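Local coordinates for protein transcription factor tau 138 kDa subunit (Saccharomyces cerevisiae, PDB 5AIM) that is a TFIIIC subunit with a central extended winged-helix domain and takes part in activating tRNA and 5S RNA genes through intragenic promoter elements, at residues R16-V21 with K52-D57; R77-L82 with R92-E97. All blocks are in the same frame, centred on the assembly; numbering follows the deposited sequence.

Two contacts in one small domain illustrate how an extended winged-helix domain is packed. Interaction 1 joins helix 5-24 to helix 52-63 near the middle of the chain, whereas interaction 2 lays the C-terminal helix 87-96 against strand 78-81 of the three-stranded antiparallel sheet. Their centres lie about 17 Å apart, and interaction 1 closes along the chain before interaction 2 opens. The two nevertheless meet: Leu19 CD1 packs on Leu82 CD2 at 3.9 Å, linking helix 5-24 to the loop residue just after strand 78-81. The first contact rests on apolar packing alone; the second adds a hydrogen bond from an arginine at its more exposed side.

Interaction 1: R16-V21 with K52-D57; sequences RAILKV and KTVRGD
Ile18 meets Asp57 and Val54 through a single methyl, an economical example of one branched side chain joining two helices. Its CB faces helix 52-63; with CG1 anti to the carbonyl carbon (chi1 -70°) and the chain extended beyond it (chi2 161°), CD1 reaches the turn that holds Val54 and Asp57. There it lies 4.0 Å from Asp57 CB and 4.0 Å from the backbone Val54 O. The side chains of Ile18 and Asp57 cross at about a right angle. Asp57 meets Ile18 with CB, while its carboxylate reaches back to helix 5-24 nearer the start of that helix: OD1 is hydrogen-bonded to Ser11 and OD2 forms a salt bridge with Arg14. Val58, Met61 and Leu67 also touch Ile18 and enlarge this apolar centre.

The looser side is that of Val54. Whereas Ile18 and Asp57 are buried, Val54 is partly exposed, and its side chain only grazes the isoleucine, Val54 CG1 lying 4.1 Å from Ile18 CD1. By its place in the order of helices and strands, helix 52-63 corresponds to the recognition helix of DNA-binding winged helices, although this contact does not establish whether it touches DNA here. Across these two segments the attachment is purely by van der Waals contact; the buried carboxylate of Asp57, satisfied by Ser11 and Arg14, supplies the polar tie between the same two helices.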
loop_
_atom_site.group_PDB
_atom_site.type_symbol
_atom_site.label_atom_id
_atom_site.label_comp_id
_atom_site.label_asym_id
_atom_site.label_seq_id
_atom_site.Cartn_x
_atom_site.Cartn_y
_atom_site.Cartn_z
ATOM N N ARG A 16 -5.834 -4.590 6.889
ATOM C CA ARG A 16 -5.606 -6.010 6.621
ATOM C C ARG A 16 -5.545 -6.290 5.123
ATOM O O ARG A 16 -4.710 -7.100 4.662
ATOM C CB ARG A 16 -6.688 -6.880 7.267
ATOM C CG ARG A 16 -6.631 -6.938 8.791
ATOM C CD ARG A 16 -7.472 -8.098 9.333
ATOM N NE ARG A 16 -8.845 -8.091 8.824
ATOM C CZ ARG A 16 -9.852 -7.387 9.336
ATOM N NH1 ARG A 16 -9.675 -6.599 10.393
ATOM N NH2 ARG A 16 -11.052 -7.467 8.775
ATOM N N ALA A 17 -6.449 -5.658 4.371
ATOM C CA ALA A 17 -6.460 -5.831 2.911
ATOM C C ALA A 17 -5.162 -5.336 2.273
ATOM O O ALA A 17 -4.563 -6.018 1.432
ATOM C CB ALA A 17 -7.646 -5.114 2.297
ATOM N N ILE A 18 -4.735 -4.138 2.653
ATOM C CA ILE A 18 -3.480 -3.590 2.137
ATOM C C ILE A 18 -2.329 -4.553 2.418
ATOM O O ILE A 18 -1.510 -4.847 1.535
ATOM C CB ILE A 18 -3.196 -2.216 2.772
ATOM C CG1 ILE A 18 -4.201 -1.191 2.251
ATOM C CG2 ILE A 18 -1.787 -1.736 2.467
ATOM C CD1 ILE A 18 -4.320 0.047 3.122
ATOM N N LEU A 19 -2.268 -5.052 3.645
ATOM C CA LEU A 19 -1.216 -5.999 4.001
ATOM C C LEU A 19 -1.251 -7.293 3.165
ATOM O O LEU A 19 -0.208 -7.757 2.646
ATOM C CB LEU A 19 -1.318 -6.324 5.490
ATOM C CG LEU A 19 -0.139 -7.054 6.116
ATOM C CD1 LEU A 19 1.106 -6.195 6.080
ATOM C CD2 LEU A 19 -0.470 -7.422 7.547
ATOM N N LYS A 20 -2.437 -7.889 3.044
ATOM C CA LYS A 20 -2.569 -9.123 2.255
ATOM C C LYS A 20 -2.206 -8.909 0.778
ATOM O O LYS A 20 -1.513 -9.735 0.158
ATOM C CB LYS A 20 -3.983 -9.710 2.383
ATOM C CG LYS A 20 -4.270 -10.926 1.496
ATOM C CD LYS A 20 -3.341 -12.097 1.768
ATOM C CE LYS A 20 -3.767 -12.879 2.994
ATOM N NZ LYS A 20 -2.754 -13.916 3.338
ATOM N N VAL A 21 -2.675 -7.798 0.219
ATOM C CA VAL A 21 -2.353 -7.470 -1.165
ATOM C C VAL A 21 -0.850 -7.262 -1.324
ATOM O O VAL A 21 -0.253 -7.775 -2.271
ATOM C CB VAL A 21 -3.145 -6.241 -1.643
ATOM C CG1 VAL A 21 -2.622 -5.721 -2.965
ATOM C CG2 VAL A 21 -4.617 -6.592 -1.753
ATOM N N LYS A 52 -9.131 8.204 -1.420
ATOM C CA LYS A 52 -8.739 8.974 -0.237
ATOM C C LYS A 52 -8.790 8.080 0.996
ATOM O O LYS A 52 -7.874 8.074 1.838
ATOM C CB LYS A 52 -9.690 10.155 -0.033
ATOM C CG LYS A 52 -9.209 11.474 -0.619
ATOM C CD LYS A 52 -10.385 12.319 -1.081
ATOM C CE LYS A 52 -9.944 13.629 -1.716
ATOM N NZ LYS A 52 -9.517 14.638 -0.709
ATOM N N THR A 53 -9.874 7.316 1.080
ATOM C CA THR A 53 -10.120 6.449 2.224
ATOM C C THR A 53 -9.020 5.389 2.364
ATOM O O THR A 53 -8.461 5.217 3.442
ATOM C CB THR A 53 -11.514 5.787 2.126
ATOM O OG1 THR A 53 -12.527 6.804 2.097
ATOM C CG2 THR A 53 -11.770 4.874 3.315
ATOM N N VAL A 54 -8.693 4.691 1.281
ATOM C CA VAL A 54 -7.630 3.687 1.338
ATOM C C VAL A 54 -6.253 4.331 1.569
ATOM O O VAL A 54 -5.424 3.808 2.334
ATOM C CB VAL A 54 -7.620 2.810 0.072
ATOM C CG1 VAL A 54 -6.426 1.855 0.066
ATOM C CG2 VAL A 54 -8.918 2.023 -0.016
ATOM N N ARG A 55 -6.010 5.470 0.924
ATOM C CA ARG A 55 -4.757 6.187 1.121
ATOM C C ARG A 55 -4.551 6.526 2.599
ATOM O O ARG A 55 -3.443 6.384 3.126
ATOM C CB ARG A 55 -4.705 7.461 0.269
ATOM C CG ARG A 55 -3.489 8.351 0.549
ATOM C CD ARG A 55 -2.162 7.608 0.370
ATOM N NE ARG A 55 -1.034 8.325 0.966
ATOM C CZ ARG A 55 -0.148 9.059 0.297
ATOM N NH1 ARG A 55 -0.229 9.198 -1.021
ATOM N NH2 ARG A 55 0.834 9.659 0.956
ATOM N N GLY A 56 -5.613 6.975 3.265
ATOM C CA GLY A 56 -5.529 7.218 4.701
ATOM C C GLY A 56 -4.956 6.045 5.496
ATOM O O GLY A 56 -4.102 6.208 6.394
ATOM N N ASP A 57 -5.422 4.849 5.162
ATOM C CA ASP A 57 -4.981 3.655 5.869
ATOM C C ASP A 57 -3.576 3.222 5.454
ATOM O O ASP A 57 -2.787 2.750 6.298
ATOM C CB ASP A 57 -6.013 2.546 5.707
ATOM C CG ASP A 57 -7.242 2.799 6.560
ATOM O OD1 ASP A 57 -7.062 3.165 7.745
ATOM O OD2 ASP A 57 -8.379 2.685 6.058
#

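Interaction 2: R77-L82 with R92-E97; sequences RKIIFL and RYILKE
In Ile79, CG1 stands anti to the carbonyl carbon (chi1 -45°) and the chain continues extended to CD1 (chi2 169°), which meets Ile94; in Arg77, a bend at chi3 swings the guanidinium round to the backbone of Glu97. The two isoleucines cross at about a right angle and meet methyl against methyl, Ile79 CD1 to Ile94 CD1 at 3.5 Å, tighter than ordinary van der Waals packing. Ile94 CG1 follows at 3.7 Å from Ile79 CD1, so the methyl of the strand residue sits over the outer end of the helix side chain.

On the partly exposed side, Arg77 NH2 donates to Glu97 O over 3.2 Å. The bond is bent, 135° at the hydrogen, and the donor approaches from above the carbonyl plane. Glu97 has just left the helix; its CG lies 3.6 Å above the ring plane of Tyr93, towards the rim, and its carboxylate forms a salt bridge with Arg32. Tyr30 of the sheet engages Arg77 by a cation-pi contact and Tyr93 through its ring.

With only a methyl in place of Arg77, as in an alanine, the Glu97 carbonyl would probably lose this donor and the Tyr30 ring its cationic partner. The contact thus pairs a tight hydrocarbon seat with a long, bent bond, and the positive guanidinium, placed just beyond the C-terminal end of helix 87-96, is likely to be favoured by the partial negative charge there.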
loop_
_atom_site.group_PDB
_atom_site.type_symbol
_atom_site.label_atom_id
_atom_site.label_comp_id
_atom_site.label_asym_id
_atom_site.label_seq_id
_atom_site.Cartn_x
_atom_site.Cartn_y
_atom_site.Cartn_z
ATOM N N ARG A 77 7.976 8.695 -8.197
ATOM C CA ARG A 77 6.852 7.918 -7.678
ATOM C C ARG A 77 7.125 7.479 -6.250
ATOM O O ARG A 77 8.278 7.327 -5.860
ATOM C CB ARG A 77 6.604 6.704 -8.566
ATOM C CG ARG A 77 5.977 7.069 -9.893
ATOM C CD ARG A 77 5.792 5.862 -10.787
ATOM N NE ARG A 77 7.076 5.347 -11.252
ATOM C CZ ARG A 77 7.274 4.770 -12.433
ATOM N NH1 ARG A 77 6.273 4.631 -13.293
ATOM N NH2 ARG A 77 8.482 4.331 -12.756
ATOM N N LYS A 78 6.065 7.295 -5.466
ATOM C CA LYS A 78 6.221 6.818 -4.099
ATOM C C LYS A 78 6.150 5.302 -4.076
ATOM O O LYS A 78 5.212 4.716 -4.611
ATOM C CB LYS A 78 5.150 7.397 -3.178
ATOM C CG LYS A 78 5.455 7.156 -1.708
ATOM C CD LYS A 78 4.489 7.875 -0.781
ATOM N N ILE A 79 7.162 4.680 -3.479
ATOM C CA ILE A 79 7.201 3.238 -3.302
ATOM C C ILE A 79 6.798 2.905 -1.881
ATOM O O ILE A 79 7.293 3.526 -0.931
ATOM C CB ILE A 79 8.621 2.659 -3.494
ATOM C CG1 ILE A 79 9.314 3.245 -4.721
ATOM C CG2 ILE A 79 8.553 1.144 -3.604
ATOM C CD1 ILE A 79 10.791 2.897 -4.794
ATOM N N ILE A 80 5.905 1.924 -1.746
ATOM C CA ILE A 80 5.650 1.289 -0.458
ATOM C C ILE A 80 6.138 -0.150 -0.515
ATOM O O ILE A 80 6.177 -0.774 -1.592
ATOM C CB ILE A 80 4.163 1.348 -0.020
ATOM C CG1 ILE A 80 3.236 0.748 -1.078
ATOM C CG2 ILE A 80 3.779 2.789 0.310
ATOM C CD1 ILE A 80 1.834 0.457 -0.551
ATOM N N PHE A 81 6.546 -0.663 0.639
ATOM C CA PHE A 81 7.085 -2.009 0.688
ATOM C C PHE A 81 6.933 -2.644 2.062
ATOM O O PHE A 81 6.869 -1.955 3.068
ATOM C CB PHE A 81 8.557 -2.024 0.235
ATOM C CG PHE A 81 9.435 -1.035 0.948
ATOM C CD1 PHE A 81 9.533 0.270 0.499
ATOM C CD2 PHE A 81 10.189 -1.416 2.044
ATOM C CE1 PHE A 81 10.350 1.180 1.141
ATOM C CE2 PHE A 81 11.006 -0.512 2.691
ATOM C CZ PHE A 81 11.089 0.788 2.237
ATOM N N LEU A 82 6.848 -3.969 2.081
ATOM C CA LEU A 82 6.933 -4.707 3.331
ATOM C C LEU A 82 8.344 -4.505 3.875
ATOM O O LEU A 82 9.318 -4.716 3.153
ATOM C CB LEU A 82 6.640 -6.187 3.105
ATOM C CG LEU A 82 5.218 -6.499 2.639
ATOM C CD1 LEU A 82 5.040 -7.982 2.333
ATOM C CD2 LEU A 82 4.190 -6.067 3.680
ATOM N N ARG A 92 14.924 -4.397 -7.887
ATOM C CA ARG A 92 14.432 -5.181 -9.020
ATOM C C ARG A 92 13.092 -4.629 -9.503
ATOM O O ARG A 92 12.867 -4.468 -10.709
ATOM C CB ARG A 92 14.306 -6.665 -8.661
ATOM C CG ARG A 92 15.550 -7.481 -8.985
ATOM C CD ARG A 92 15.316 -8.983 -8.841
ATOM N NE ARG A 92 15.384 -9.431 -7.450
ATOM C CZ ARG A 92 14.333 -9.676 -6.670
ATOM N NH1 ARG A 92 13.092 -9.525 -7.120
ATOM N NH2 ARG A 92 14.528 -10.080 -5.421
ATOM N N TYR A 93 12.211 -4.322 -8.557
ATOM C CA TYR A 93 10.927 -3.723 -8.905
ATOM C C TYR A 93 11.111 -2.355 -9.581
ATOM O O TYR A 93 10.497 -2.083 -10.612
ATOM C CB TYR A 93 10.040 -3.599 -7.664
ATOM C CG TYR A 93 8.687 -2.968 -7.924
ATOM C CD1 TYR A 93 7.603 -3.736 -8.335
ATOM C CD2 TYR A 93 8.491 -1.607 -7.741
ATOM C CE1 TYR A 93 6.365 -3.155 -8.564
ATOM C CE2 TYR A 93 7.257 -1.021 -7.966
ATOM C CZ TYR A 93 6.201 -1.796 -8.376
ATOM O OH TYR A 93 4.978 -1.205 -8.603
ATOM N N ILE A 94 11.953 -1.495 -9.011
ATOM C CA ILE A 94 12.208 -0.184 -9.623
ATOM C C ILE A 94 12.723 -0.349 -11.050
ATOM O O ILE A 94 12.279 0.350 -11.964
ATOM C CB ILE A 94 13.214 0.647 -8.796
ATOM C CG1 ILE A 94 12.576 1.053 -7.467
ATOM C CG2 ILE A 94 13.689 1.898 -9.574
ATOM C CD1 ILE A 94 13.566 1.591 -6.457
ATOM N N LEU A 95 13.655 -1.276 -11.237
ATOM C CA LEU A 95 14.214 -1.531 -12.563
ATOM C C LEU A 95 13.147 -2.040 -13.532
ATOM O O LEU A 95 13.069 -1.587 -14.672
ATOM C CB LEU A 95 15.358 -2.541 -12.479
ATOM C CG LEU A 95 16.058 -2.843 -13.805
ATOM C CD1 LEU A 95 16.856 -1.633 -14.266
ATOM C CD2 LEU A 95 16.947 -4.067 -13.674
ATOM N N LYS A 96 12.338 -2.994 -13.081
ATOM C CA LYS A 96 11.291 -3.571 -13.928
ATOM C C LYS A 96 10.252 -2.539 -14.381
ATOM O O LYS A 96 9.790 -2.571 -15.523
ATOM C CB LYS A 96 10.596 -4.723 -13.198
ATOM C CG LYS A 96 9.440 -5.344 -13.969
ATOM C CD LYS A 96 8.946 -6.620 -13.305
ATOM N NZ LYS A 96 7.313 -8.513 -13.485
ATOM N N GLU A 97 9.893 -1.627 -13.485
ATOM C CA GLU A 97 8.851 -0.637 -13.755
ATOM C C GLU A 97 9.426 0.657 -14.327
ATOM O O GLU A 97 8.721 1.659 -14.440
ATOM C CB GLU A 97 8.089 -0.332 -12.464
ATOM C CG GLU A 97 7.439 -1.551 -11.832
ATOM C CD GLU A 97 6.233 -2.045 -12.605
ATOM O OE1 GLU A 97 5.567 -1.219 -13.265
ATOM O OE2 GLU A 97 5.952 -3.262 -12.553
#